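Local structure of lactoylglutathione lyase (4MTS) at residues 17-20 / 21-25. The protein belongs to the glyoxalase/bleomycin resistance protein/dioxygenase superfamily and binds nickel and zinc ions. Sequence-based numbering, arbitrary orientation.
Sequences LEFY and TRALD
With CG anti to the carbonyl carbon in both, Glu18 and Arg22 each set it beside the backbone N, and bends at chi2 of the glutamate and at chi3 of the arginine then turn their charged ends together one helical turn apart. A single carboxylate oxygen does the work: Glu18 OE1 lies at the guanidinium edge, near its plane, 2.6 Å from Arg22 NE and 2.8 Å from Arg22 NH2. The planes of the two groups are 63° apart and both bonds are bent, so this is a salt bridge made of two short but weak bonds rather than a coplanar, two-oxygen pairing.

Thr21 illustrates a second local device. Its chi1 of 63° swings OG1 back over the preceding turn, where the hydroxyl donates to Leu17 O at 2.8 Å. The amide Thr21 N reaches that same carbonyl oxygen at 2.9 Å from the opposite face of its plane, so that two donors from one residue grip it.

On the buried side the contact is apolar. Leu24 CD1 sits 3.5 Å from Phe19 CE2 and 3.7 Å from Tyr20 CD1, bridging two successive rings; Phe19 CD2 in turn lies over the centre of one face of the Tyr20 ring. Val121 of strand 120-125 touches all three side chains, while Tyr20 OH is hydrogen-bonded to Asp115.

Phe19 O receives weak bonds from both Ala23 N and Leu24 N, the latter at 3.3 Å, as the turn widens to pi type. Asp25, past the helix, is the first residue to leave helical phi/psi, with positive phi, its carboxylate salt-bridged to Arg88. The whole exemplifies the C-terminal end of an amphipathic helix, here helix 13-23 packed against the beta-sheets of a glyoxalase-superfamily fold.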
ATOM      1  N   LEU A  17       8.838   7.826  10.907  1.00  9.20           N
ATOM      2  CA  LEU A  17       9.347   8.876  10.027  1.00  9.32           C
ATOM      3  C   LEU A  17      10.874   8.828   9.888  1.00 13.32           C
ATOM      4  O   LEU A  17      11.399   9.045   8.798  1.00 13.10           O
ATOM      5  CB  LEU A  17       8.894  10.275  10.541  1.00 10.43           C
ATOM      6  CG  LEU A  17       7.381  10.562  10.344  1.00 14.71           C
ATOM      7  CD1 LEU A  17       6.988  11.906  10.962  1.00 17.00           C
ATOM      8  CD2 LEU A  17       6.982  10.576   8.872  1.00 15.33           C
ATOM      9  N   GLU A  18      11.572   8.520  10.972  1.00  9.98           N
ATOM     10  CA  GLU A  18      13.037   8.439  10.919  1.00 11.00           C
ATOM     11  C   GLU A  18      13.442   7.341   9.926  1.00 15.29           C
ATOM     12  O   GLU A  18      14.329   7.565   9.123  1.00 13.96           O
ATOM     13  CB  GLU A  18      13.601   8.119  12.304  1.00 13.44           C
ATOM     14  CG  GLU A  18      13.423   9.249  13.309  1.00 29.58           C
ATOM     15  CD  GLU A  18      13.912  10.590  12.797  1.00 59.03           C
ATOM     16  OE1 GLU A  18      15.117  10.700  12.483  1.00 35.51           O
ATOM     17  OE2 GLU A  18      13.070  11.497  12.610  1.00 62.82           O
ATOM     18  N   PHE A  19      12.771   6.192   9.965  1.00 12.64           N
ATOM     19  CA  PHE A  19      13.070   5.112   9.003  1.00 11.76           C
ATOM     20  C   PHE A  19      12.809   5.565   7.578  1.00 13.24           C
ATOM     21  O   PHE A  19      13.683   5.415   6.729  1.00 13.18           O
ATOM     22  CB  PHE A  19      12.246   3.862   9.329  1.00 12.87           C
ATOM     23  CG  PHE A  19      12.359   2.759   8.300  1.00 14.42           C
ATOM     24  CD1 PHE A  19      13.427   1.860   8.329  1.00 18.31           C
ATOM     25  CD2 PHE A  19      11.387   2.597   7.321  1.00 15.38           C
ATOM     26  CE1 PHE A  19      13.535   0.841   7.369  1.00 18.67           C
ATOM     27  CE2 PHE A  19      11.501   1.584   6.356  1.00 17.44           C
ATOM     28  CZ  PHE A  19      12.572   0.713   6.385  1.00 16.42           C
ATOM     29  N   TYR A  20      11.559   6.012   7.270  1.00  8.09           N
ATOM     30  CA  TYR A  20      11.236   6.379   5.901  1.00  8.67           C
ATOM     31  C   TYR A  20      12.081   7.486   5.319  1.00 12.76           C
ATOM     32  O   TYR A  20      12.452   7.408   4.147  1.00 11.87           O
ATOM     33  CB  TYR A  20       9.714   6.616   5.720  1.00  9.86           C
ATOM     34  CG  TYR A  20       8.988   5.291   5.848  1.00 10.41           C
ATOM     35  CD1 TYR A  20       8.988   4.373   4.800  1.00 12.25           C
ATOM     36  CD2 TYR A  20       8.414   4.904   7.056  1.00 10.40           C
ATOM     37  CE1 TYR A  20       8.380   3.123   4.933  1.00 12.54           C
ATOM     38  CE2 TYR A  20       7.845   3.642   7.217  1.00 10.58           C
ATOM     39  CZ  TYR A  20       7.801   2.767   6.137  1.00 13.87           C
ATOM     40  OH  TYR A  20       7.201   1.532   6.274  1.00 13.81           O
ATOM     41  N   THR A  21      12.427   8.494   6.147  1.00 11.60           N
ATOM     42  CA  THR A  21      13.231   9.605   5.641  1.00 11.80           C
ATOM     43  C   THR A  21      14.714   9.299   5.630  1.00 16.17           C
ATOM     44  O   THR A  21      15.374   9.711   4.690  1.00 18.18           O
ATOM     45  CB  THR A  21      12.966  10.930   6.407  1.00 13.40           C
ATOM     46  OG1 THR A  21      13.351  10.756   7.776  1.00 14.58           O
ATOM     47  CG2 THR A  21      11.525  11.391   6.304  1.00 15.43           C
ATOM     48  N   ARG A  22      15.250   8.666   6.684  1.00 16.17           N
ATOM     49  CA  ARG A  22      16.699   8.398   6.787  1.00 16.31           C
ATOM     50  C   ARG A  22      17.151   7.184   5.987  1.00 21.65           C
ATOM     51  O   ARG A  22      18.095   7.289   5.203  1.00 22.28           O
ATOM     52  CB  ARG A  22      17.150   8.231   8.235  1.00 15.94           C
ATOM     53  CG  ARG A  22      17.002   9.431   9.151  1.00 28.38           C
ATOM     54  CD  ARG A  22      17.820   9.180  10.417  1.00 43.70           C
ATOM     55  NE  ARG A  22      17.029   9.212  11.650  1.00 55.37           N
ATOM     56  CZ  ARG A  22      17.515   8.952  12.867  1.00 76.74           C
ATOM     57  NH1 ARG A  22      18.793   8.624  13.026  1.00 70.36           N
ATOM     58  NH2 ARG A  22      16.722   8.998  13.930  1.00 56.11           N
ATOM     59  N   ALA A  23      16.546   6.007   6.249  1.00 18.61           N
ATOM     60  CA  ALA A  23      16.920   4.791   5.533  1.00 17.93           C
ATOM     61  C   ALA A  23      16.454   4.819   4.077  1.00 21.18           C
ATOM     62  O   ALA A  23      17.182   4.347   3.189  1.00 21.36           O
ATOM     63  CB  ALA A  23      16.369   3.561   6.256  1.00 18.89           C
ATOM     64  N   LEU A  24      15.263   5.372   3.811  1.00 15.07           N
ATOM     65  CA  LEU A  24      14.706   5.366   2.447  1.00 14.45           C
ATOM     66  C   LEU A  24      14.695   6.676   1.675  1.00 18.07           C
ATOM     67  O   LEU A  24      14.198   6.706   0.550  1.00 17.02           O
ATOM     68  CB  LEU A  24      13.323   4.692   2.423  1.00 14.63           C
ATOM     69  CG  LEU A  24      13.312   3.202   2.827  1.00 20.32           C
ATOM     70  CD1 LEU A  24      11.872   2.712   3.110  1.00 20.66           C
ATOM     71  CD2 LEU A  24      13.982   2.319   1.729  1.00 20.89           C
ATOM     72  N   ASP A  25      15.229   7.770   2.245  1.00 14.60           N
ATOM     73  CA  ASP A  25      15.290   9.026   1.504  1.00 13.88           C
ATOM     74  C   ASP A  25      13.949   9.561   1.019  1.00 14.75           C
ATOM     75  O   ASP A  25      13.897  10.332   0.075  1.00 13.01           O
ATOM     76  CB  ASP A  25      16.357   9.018   0.388  1.00 18.19           C
ATOM     77  CG  ASP A  25      17.757   8.796   0.937  1.00 33.63           C
ATOM     78  OD1 ASP A  25      18.119   9.456   1.944  1.00 36.69           O
ATOM     79  OD2 ASP A  25      18.460   7.928   0.412  1.00 34.31           O
TER